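PDB 2WQK: 5'-nucleotidase SURE from Aquifex aeolicus, which probably hydrolyses nucleoside 5'-monophosphates to nucleosides and phosphate, using one divalent metal cation per subunit. Local coordinates for residues K25-V30 with V141-V146. Numbering follows the deposited sequence. Where two conformers were deposited one is given.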
# COMPACT_ATOMS: atom_id res chain seq x y z
N LYS A 25 -30.54 14.52 7.91
CA LYS A 25 -30.96 14.92 9.26
C LYS A 25 -32.47 15.16 9.38
O LYS A 25 -33.02 15.02 10.47
CB LYS A 25 -30.19 16.17 9.71
CG LYS A 25 -28.73 15.98 9.90
CD LYS A 25 -28.03 17.36 10.13
CE LYS A 25 -26.62 17.23 10.66
NZ LYS A 25 -26.01 18.57 11.03
N SER A 26 -33.11 15.61 8.30
CA SER A 26 -34.55 15.86 8.36
C SER A 26 -35.39 14.59 8.44
O SER A 26 -36.59 14.65 8.75
CB SER A 26 -35.03 16.72 7.20
OG SER A 26 -34.81 16.04 5.99
N LEU A 27 -34.78 13.43 8.18
CA LEU A 27 -35.53 12.16 8.28
C LEU A 27 -35.28 11.36 9.57
O LEU A 27 -36.01 10.43 9.89
CB LEU A 27 -35.21 11.22 7.10
CG LEU A 27 -35.53 11.83 5.76
CD1 LEU A 27 -35.20 10.77 4.64
CD2 LEU A 27 -36.96 12.30 5.60
N GLY A 28 -34.18 11.65 10.26
CA GLY A 28 -33.85 10.88 11.46
C GLY A 28 -32.44 11.20 11.94
O GLY A 28 -31.89 12.22 11.58
N ARG A 29 -31.91 10.32 12.78
CA ARG A 29 -30.58 10.51 13.34
C ARG A 29 -29.57 9.80 12.47
O ARG A 29 -29.72 8.63 12.17
CB ARG A 29 -30.47 9.94 14.73
CG ARG A 29 -29.10 10.17 15.36
CD ARG A 29 -28.95 9.38 16.65
NE ARG A 29 -30.04 9.68 17.59
CZ ARG A 29 -30.08 10.78 18.36
NH1 ARG A 29 -29.08 11.66 18.35
NH2 ARG A 29 -31.12 10.97 19.17
N VAL A 30 -28.55 10.57 12.07
CA VAL A 30 -27.50 10.04 11.20
C VAL A 30 -26.31 9.75 12.08
O VAL A 30 -25.75 10.66 12.69
CB VAL A 30 -27.06 11.05 10.09
CG1 VAL A 30 -26.09 10.35 9.16
CG2 VAL A 30 -28.30 11.62 9.34
N VAL A 141 -31.89 13.96 -4.09
CA VAL A 141 -32.61 12.80 -4.59
C VAL A 141 -32.33 11.57 -3.69
O VAL A 141 -33.22 10.74 -3.50
CB VAL A 141 -32.43 12.58 -6.09
CG1 VAL A 141 -31.11 12.02 -6.38
CG2 VAL A 141 -33.61 11.74 -6.64
N CYS A 142 -31.15 11.50 -3.07
CA CYS A 142 -30.89 10.40 -2.13
C CYS A 142 -31.92 10.40 -0.99
O CYS A 142 -32.46 9.35 -0.60
CB CYS A 142 -29.47 10.44 -1.58
SG CYS A 142 -28.21 10.29 -2.85
N VAL A 143 -32.19 11.60 -0.45
CA VAL A 143 -33.14 11.71 0.64
C VAL A 143 -34.57 11.36 0.17
O VAL A 143 -35.30 10.71 0.88
CB VAL A 143 -33.01 13.05 1.36
CG1 VAL A 143 -34.07 13.22 2.44
CG2 VAL A 143 -31.60 13.15 1.94
N ASP A 144 -34.91 11.72 -1.06
CA ASP A 144 -36.21 11.33 -1.63
C ASP A 144 -36.36 9.81 -1.61
O ASP A 144 -37.39 9.28 -1.25
CB ASP A 144 -36.38 11.82 -3.08
CG ASP A 144 -36.63 13.34 -3.19
OD1 ASP A 144 -36.97 14.02 -2.18
OD2 ASP A 144 -36.42 13.85 -4.31
N ILE A 145 -35.29 9.12 -2.02
CA ILE A 145 -35.30 7.65 -2.04
C ILE A 145 -35.41 7.07 -0.64
O ILE A 145 -36.21 6.17 -0.42
CB ILE A 145 -34.06 7.14 -2.84
CG1 ILE A 145 -34.20 7.49 -4.34
CG2 ILE A 145 -33.85 5.65 -2.59
CD1 ILE A 145 -32.94 7.23 -5.12
N VAL A 146 -34.60 7.59 0.28
CA VAL A 146 -34.63 7.10 1.67
C VAL A 146 -36.05 7.26 2.25
O VAL A 146 -36.59 6.34 2.90
CB VAL A 146 -33.56 7.73 2.56
CG1 VAL A 146 -33.75 7.32 4.01
CG2 VAL A 146 -32.16 7.32 2.07
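Leu27 reaches across to Val143 and Val146, one turn apart on helix 135-152, in a partly buried part of the alpha/beta core of the SurE fold, where parallel strands are flanked by helices. Residues 25-28 make the connection from helix 15-24, and Arg29 and Val30 begin strand 29-35, so this contact ties a helix-to-strand connection to a helix much later in the chain. Both helices pack beside the same sheet: Val143 also touches Ala23, and Val146 rests on Leu88 and Leu90 of strand 88-94. Phe4 of strand 3-7 touches both Leu27 and Val146, joining the cluster to the sheet.

On the loose side, the exposed Ser26, in the conformer given, keeps its OG 4.6 Å from Val143 CG1, while Lys25 NZ forms a salt bridge with Glu22.

The tight part centres on one methyl group of Leu27. Leu27 CG lies anti to its own carbonyl carbon (chi1 -58°), and the extended second torsion (-179°) carries CD1 to the helix surface. There Leu27 CD1 meets Val146 CG1 at 3.8 Å and also lies 3.8 Å from the backbone Val143 O, without any hydrogen bond between the segments. The side chains of Leu27 and Val143 run past each other in opposite directions. Val143 CG1, anti to its backbone N, makes the closest approach, 3.5 Å from Leu27 CD1, slightly tighter than usual carbon contact.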